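Local coordinates for protein importin subunit beta-1 (Saccharomyces cerevisiae, PDB 5OWU) that carries proteins into the nucleus together with importin alpha, the adaptor that recognises the classical nuclear localization signal of the cargo, at residues 661-666 with 672-677; 620-625 with 631-636. All coordinates share one frame; numbering follows the deposited sequence.

Interaction 1 of 2, residues 661-666 with 672-677; sequences GFIADI and EDFRRY
Ile666 meets Phe674 because two first torsions bring their ends together: CG1 of Ile666 is tucked between its own backbone N and carbonyl carbon (chi1 61°), while the ring of Phe674 swings out with CG trans to its backbone N (chi1 -177°). The two side chains cross at about a right angle. The delta methyl of Ile666 arrives at the rim of the ring, in its plane, with CD1 3.7 Å from CE1 of Phe674, and CG1 of the same isoleucine follows at 3.9 Å from that carbon. One helical turn earlier, CG2 of Ile663 comes obliquely to within 4.3 Å of CZ of Phe674. CG2 of Ile666 turns the other way and lies 3.5 Å above one face of Phe662, displaced toward the rim. An alanine in place of Ile666 would lose both branches, and the likely result is a gap at the CE1 edge of Phe674 and a Phe662 face without its methyl. The contact joins the end of HEAT 15, on helix 655-669, to Phe674, immediately before HEAT 16 and helix 675-689. Helix 698-713 packs against Ile663 and Phe674, helix 637-649 touches Ile663, and helix 615-629 lies against Phe662.

Interaction 2 of 2, residues 620-625 with 631-636; sequences YAISAL and KGFEKY
Phe633 and Ile622 cross at about a right angle, the gamma methyl of the isoleucine meeting the far end of the phenylalanine ring. CG2 of Ile622 lies 3.7 Å from CZ of Phe633 and approaches obliquely. The ring reaches that far because its CG stands opposite the backbone N across the CA-CB bond (chi1 -169°), extending the side chain toward helix 615-629. On the isoleucine, CG2 is likewise the branch placed anti to the backbone N, whereas CG1 sits beside that nitrogen and plays no part against the ring. One turn later the ring passes the main chain of the helix: CD1 of Phe633 is 4.3 Å from backbone atom C of Leu625, again at a slant. The Leu625 side chain lies alongside, at a longer distance, yet Leu625 buries more surface here than Ile622, though less than Phe633. From its own segment Phe633 is backed by Tyr636, whose CD2 sits 3.7 Å above one face of the phenylalanine ring, displaced toward the rim. Tyr636 in turn carries CG of Lys635 over the centre of its ring, 3.6 Å above the plane, and its hydroxyl is hydrogen-bonded to Asp596. The turn that presents Phe633 runs from the end of HEAT 14 into HEAT 15, and helix 595-607 touches both Ile622 and Leu625. Phe633 thus packs by van der Waals contact on a methyl and the helix main chain; without a polar link between the segments, their hold probably rests on shape and burial of the ring, while the charges of Lys631 and Lys635 are met by Glu672 and Asp596.

Interactions 1 and 2 repeat one arrangement at successive boundaries of the HEAT solenoid, HEAT 14 to 15 and then 15 to 16: a phenylalanine from the connecting turn packs back on the preceding helix. They follow one another along the chain, with centres about 11 Å apart, and they touch. Between the helices, OD2 of Asp665 lies 3.3 Å from CB of Ser623. Between the turns, NZ of Lys631 forms a salt bridge with OE1 of Glu672 at 2.9 Å, although Glu672 is poorly ordered. Asp673 OD2 and Glu634 OE2 are 2.5 Å apart, so close that the pair may share a proton; Arg676, paired with Asp673 and weakly with Glu634, would probably also ease the charge.

Interaction 1 of 2, residues 661-666 with 672-677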
loop_
_atom_site.group_PDB
_atom_site.type_symbol
_atom_site.label_atom_id
_atom_site.label_comp_id
_atom_site.label_asym_id
_atom_site.label_seq_id
_atom_site.Cartn_x
_atom_site.Cartn_y
_atom_site.Cartn_z
ATOM N N GLY A 661 -10.257 -14.293 -15.833
ATOM C CA GLY A 661 -11.385 -13.380 -15.929
ATOM C C GLY A 661 -12.248 -13.640 -17.145
ATOM O O GLY A 661 -13.464 -13.413 -17.115
ATOM N N PHE A 662 -11.639 -14.107 -18.236
ATOM C CA PHE A 662 -12.425 -14.565 -19.376
ATOM C C PHE A 662 -13.313 -15.736 -18.980
ATOM O O PHE A 662 -14.509 -15.764 -19.301
ATOM C CB PHE A 662 -11.511 -14.972 -20.529
ATOM C CG PHE A 662 -12.249 -15.540 -21.710
ATOM C CD1 PHE A 662 -12.799 -14.706 -22.664
ATOM C CD2 PHE A 662 -12.399 -16.906 -21.857
ATOM C CE1 PHE A 662 -13.482 -15.224 -23.752
ATOM C CE2 PHE A 662 -13.083 -17.431 -22.941
ATOM C CZ PHE A 662 -13.626 -16.588 -23.889
ATOM N N ILE A 663 -12.741 -16.722 -18.283
ATOM C CA ILE A 663 -13.561 -17.843 -17.825
ATOM C C ILE A 663 -14.718 -17.332 -16.971
ATOM O O ILE A 663 -15.869 -17.759 -17.135
ATOM C CB ILE A 663 -12.700 -18.873 -17.068
ATOM C CG1 ILE A 663 -11.594 -19.407 -17.974
ATOM C CG2 ILE A 663 -13.572 -20.037 -16.575
ATOM C CD1 ILE A 663 -10.582 -20.287 -17.262
ATOM N N ALA A 664 -14.436 -16.394 -16.060
ATOM C CA ALA A 664 -15.493 -15.819 -15.233
ATOM C C ALA A 664 -16.591 -15.210 -16.092
ATOM O O ALA A 664 -17.781 -15.408 -15.823
ATOM C CB ALA A 664 -14.915 -14.761 -14.291
ATOM N N ASP A 665 -16.214 -14.472 -17.137
ATOM C CA ASP A 665 -17.221 -13.840 -17.984
ATOM C C ASP A 665 -18.063 -14.873 -18.726
ATOM O O ASP A 665 -19.297 -14.794 -18.715
ATOM C CB ASP A 665 -16.559 -12.881 -18.972
ATOM C CG ASP A 665 -16.367 -11.503 -18.390
ATOM O OD1 ASP A 665 -17.321 -11.004 -17.756
ATOM O OD2 ASP A 665 -15.265 -10.929 -18.545
ATOM N N ILE A 666 -17.428 -15.854 -19.374
ATOM C CA ILE A 666 -18.221 -16.766 -20.197
ATOM C C ILE A 666 -19.074 -17.681 -19.326
ATOM O O ILE A 666 -20.146 -18.126 -19.752
ATOM C CB ILE A 666 -17.346 -17.582 -21.170
ATOM C CG1 ILE A 666 -16.338 -18.459 -20.430
ATOM C CG2 ILE A 666 -16.634 -16.660 -22.160
ATOM C CD1 ILE A 666 -15.798 -19.582 -21.281
ATOM N N GLU A 672 -26.588 -21.937 -20.231
ATOM C CA GLU A 672 -26.551 -23.396 -20.334
ATOM C C GLU A 672 -25.322 -23.874 -21.098
ATOM O O GLU A 672 -24.676 -24.863 -20.716
ATOM C CB GLU A 672 -27.823 -23.907 -21.021
ATOM C CG GLU A 672 -29.128 -23.284 -20.519
ATOM C CD GLU A 672 -29.539 -22.027 -21.287
ATOM O OE1 GLU A 672 -28.858 -21.670 -22.275
ATOM O OE2 GLU A 672 -30.541 -21.392 -20.893
ATOM N N ASP A 673 -24.968 -23.161 -22.168
ATOM C CA ASP A 673 -23.864 -23.574 -23.017
ATOM C C ASP A 673 -22.520 -23.609 -22.297
ATOM O O ASP A 673 -21.573 -24.165 -22.855
ATOM C CB ASP A 673 -23.773 -22.655 -24.237
ATOM C CG ASP A 673 -24.900 -22.890 -25.240
ATOM O OD1 ASP A 673 -25.907 -23.534 -24.873
ATOM O OD2 ASP A 673 -24.781 -22.421 -26.392
ATOM N N PHE A 674 -22.397 -23.057 -21.083
ATOM C CA PHE A 674 -21.099 -23.153 -20.415
ATOM C C PHE A 674 -20.813 -24.571 -19.931
ATOM O O PHE A 674 -19.644 -24.971 -19.841
ATOM C CB PHE A 674 -20.995 -22.203 -19.225
ATOM C CG PHE A 674 -19.647 -22.244 -18.565
ATOM C CD1 PHE A 674 -18.540 -21.680 -19.187
ATOM C CD2 PHE A 674 -19.470 -22.884 -17.353
ATOM C CE1 PHE A 674 -17.288 -21.735 -18.601
ATOM C CE2 PHE A 674 -18.215 -22.947 -16.758
ATOM C CZ PHE A 674 -17.123 -22.368 -17.386
ATOM N N ARG A 675 -21.855 -25.348 -19.617
ATOM C CA ARG A 675 -21.626 -26.662 -19.020
ATOM C C ARG A 675 -20.699 -27.518 -19.881
ATOM O O ARG A 675 -19.782 -28.171 -19.363
ATOM C CB ARG A 675 -22.970 -27.343 -18.785
ATOM C CG ARG A 675 -23.738 -26.709 -17.624
ATOM C CD ARG A 675 -25.200 -27.133 -17.564
ATOM N NE ARG A 675 -25.354 -28.515 -17.127
ATOM C CZ ARG A 675 -26.529 -29.120 -16.952
ATOM N NH1 ARG A 675 -27.661 -28.464 -17.174
ATOM N NH2 ARG A 675 -26.573 -30.384 -16.554
ATOM N N ARG A 676 -20.873 -27.467 -21.203
ATOM C CA ARG A 676 -20.097 -28.316 -22.104
ATOM C C ARG A 676 -18.598 -28.017 -22.061
ATOM O O ARG A 676 -17.807 -28.837 -22.539
ATOM C CB ARG A 676 -20.621 -28.176 -23.541
ATOM C CG ARG A 676 -20.312 -26.845 -24.235
ATOM C CD ARG A 676 -20.652 -26.891 -25.735
ATOM N NE ARG A 676 -22.088 -26.772 -25.991
ATOM C CZ ARG A 676 -22.675 -25.800 -26.694
ATOM N NH1 ARG A 676 -21.967 -24.826 -27.254
ATOM N NH2 ARG A 676 -23.992 -25.808 -26.847
ATOM N N TYR A 677 -18.181 -26.873 -21.510
ATOM C CA TYR A 677 -16.763 -26.564 -21.368
ATOM C C TYR A 677 -16.253 -26.706 -19.937
ATOM O O TYR A 677 -15.026 -26.740 -19.727
ATOM C CB TYR A 677 -16.478 -25.134 -21.865
ATOM C CG TYR A 677 -17.062 -24.831 -23.228
ATOM C CD1 TYR A 677 -16.507 -25.371 -24.379
ATOM C CD2 TYR A 677 -18.168 -24.004 -23.363
ATOM C CE1 TYR A 677 -17.035 -25.095 -25.628
ATOM C CE2 TYR A 677 -18.703 -23.723 -24.610
ATOM C CZ TYR A 677 -18.129 -24.270 -25.738
ATOM O OH TYR A 677 -18.654 -24.001 -26.981
#

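Interaction 2 of 2, residues 620-625 with 631-636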
loop_
_atom_site.group_PDB
_atom_site.type_symbol
_atom_site.label_atom_id
_atom_site.label_comp_id
_atom_site.label_asym_id
_atom_site.label_seq_id
_atom_site.Cartn_x
_atom_site.Cartn_y
_atom_site.Cartn_z
ATOM N N TYR A 620 -8.742 -8.398 -21.889
ATOM C CA TYR A 620 -9.816 -7.658 -21.232
ATOM C C TYR A 620 -10.906 -7.279 -22.229
ATOM O O TYR A 620 -12.105 -7.405 -21.935
ATOM C CB TYR A 620 -9.253 -6.407 -20.546
ATOM C CG TYR A 620 -8.654 -6.655 -19.172
ATOM C CD1 TYR A 620 -9.371 -7.335 -18.193
ATOM C CD2 TYR A 620 -7.376 -6.210 -18.853
ATOM C CE1 TYR A 620 -8.834 -7.564 -16.939
ATOM C CE2 TYR A 620 -6.830 -6.436 -17.597
ATOM C CZ TYR A 620 -7.563 -7.116 -16.647
ATOM O OH TYR A 620 -7.032 -7.348 -15.401
ATOM N N ALA A 621 -10.514 -6.833 -23.426
ATOM C CA ALA A 621 -11.523 -6.437 -24.405
ATOM C C ALA A 621 -12.250 -7.651 -24.979
ATOM O O ALA A 621 -13.459 -7.597 -25.244
ATOM C CB ALA A 621 -10.877 -5.620 -25.519
ATOM N N ILE A 622 -11.530 -8.753 -25.186
ATOM C CA ILE A 622 -12.169 -9.978 -25.658
ATOM C C ILE A 622 -13.173 -10.463 -24.625
ATOM O O ILE A 622 -14.293 -10.861 -24.959
ATOM C CB ILE A 622 -11.109 -11.051 -25.969
ATOM C CG1 ILE A 622 -10.280 -10.627 -27.188
ATOM C CG2 ILE A 622 -11.769 -12.411 -26.197
ATOM C CD1 ILE A 622 -9.133 -11.547 -27.504
ATOM N N SER A 623 -12.792 -10.420 -23.351
ATOM C CA SER A 623 -13.709 -10.816 -22.291
ATOM C C SER A 623 -14.961 -9.954 -22.299
ATOM O O SER A 623 -16.074 -10.474 -22.172
ATOM C CB SER A 623 -13.010 -10.735 -20.937
ATOM O OG SER A 623 -11.897 -11.607 -20.899
ATOM N N ALA A 624 -14.804 -8.632 -22.448
ATOM C CA ALA A 624 -15.981 -7.768 -22.515
ATOM C C ALA A 624 -16.868 -8.140 -23.698
ATOM O O ALA A 624 -18.098 -8.208 -23.570
ATOM C CB ALA A 624 -15.558 -6.302 -22.608
ATOM N N LEU A 625 -16.264 -8.373 -24.864
ATOM C CA LEU A 625 -17.049 -8.768 -26.030
ATOM C C LEU A 625 -17.790 -10.083 -25.786
ATOM O O LEU A 625 -18.970 -10.208 -26.128
ATOM C CB LEU A 625 -16.148 -8.875 -27.261
ATOM C CG LEU A 625 -16.861 -9.102 -28.595
ATOM C CD1 LEU A 625 -17.832 -7.991 -28.873
ATOM C CD2 LEU A 625 -15.872 -9.218 -29.740
ATOM N N LYS A 631 -24.053 -16.188 -26.139
ATOM C CA LYS A 631 -23.889 -17.323 -27.042
ATOM C C LYS A 631 -23.352 -16.900 -28.400
ATOM O O LYS A 631 -22.743 -17.721 -29.096
ATOM C CB LYS A 631 -25.220 -18.054 -27.215
ATOM C CG LYS A 631 -25.629 -18.886 -26.005
ATOM C CD LYS A 631 -27.106 -19.243 -26.055
ATOM C CE LYS A 631 -27.528 -20.059 -24.843
ATOM N NZ LYS A 631 -29.006 -20.245 -24.791
ATOM N N GLY A 632 -23.555 -15.640 -28.786
ATOM C CA GLY A 632 -23.002 -15.135 -30.029
ATOM C C GLY A 632 -21.492 -15.156 -30.088
ATOM O O GLY A 632 -20.932 -14.965 -31.174
ATOM N N PHE A 633 -20.818 -15.382 -28.958
ATOM C CA PHE A 633 -19.363 -15.457 -28.954
ATOM C C PHE A 633 -18.847 -16.832 -29.355
ATOM O O PHE A 633 -17.656 -16.971 -29.660
ATOM C CB PHE A 633 -18.822 -15.096 -27.569
ATOM C CG PHE A 633 -17.337 -14.885 -27.541
ATOM C CD1 PHE A 633 -16.792 -13.663 -27.893
ATOM C CD2 PHE A 633 -16.486 -15.906 -27.172
ATOM C CE1 PHE A 633 -15.430 -13.470 -27.872
ATOM C CE2 PHE A 633 -15.123 -15.720 -27.153
ATOM C CZ PHE A 633 -14.593 -14.502 -27.503
ATOM N N GLU A 634 -19.708 -17.848 -29.371
ATOM C CA GLU A 634 -19.224 -19.209 -29.574
ATOM C C GLU A 634 -18.453 -19.352 -30.880
ATOM O O GLU A 634 -17.484 -20.115 -30.938
ATOM C CB GLU A 634 -20.397 -20.186 -29.514
ATOM C CG GLU A 634 -20.861 -20.434 -28.095
ATOM C CD GLU A 634 -22.218 -21.096 -28.018
ATOM O OE1 GLU A 634 -22.610 -21.776 -28.988
ATOM O OE2 GLU A 634 -22.893 -20.928 -26.982
ATOM N N LYS A 635 -18.837 -18.609 -31.922
ATOM C CA LYS A 635 -18.178 -18.741 -33.220
ATOM C C LYS A 635 -16.685 -18.439 -33.160
ATOM O O LYS A 635 -15.934 -18.921 -34.015
ATOM C CB LYS A 635 -18.848 -17.824 -34.244
ATOM C CG LYS A 635 -18.802 -16.333 -33.892
ATOM C CD LYS A 635 -19.625 -15.484 -34.867
ATOM C CE LYS A 635 -19.044 -15.488 -36.279
ATOM N NZ LYS A 635 -19.861 -14.666 -37.219
ATOM N N TYR A 636 -16.237 -17.656 -32.182
ATOM C CA TYR A 636 -14.825 -17.322 -32.061
ATOM C C TYR A 636 -14.064 -18.281 -31.160
ATOM O O TYR A 636 -12.837 -18.176 -31.065
ATOM C CB TYR A 636 -14.663 -15.901 -31.511
ATOM C CG TYR A 636 -15.539 -14.874 -32.195
ATOM C CD1 TYR A 636 -15.240 -14.418 -33.474
ATOM C CD2 TYR A 636 -16.663 -14.359 -31.563
ATOM C CE1 TYR A 636 -16.039 -13.472 -34.105
ATOM C CE2 TYR A 636 -17.468 -13.413 -32.186
ATOM C CZ TYR A 636 -17.149 -12.974 -33.458
ATOM O OH TYR A 636 -17.941 -12.039 -34.088
#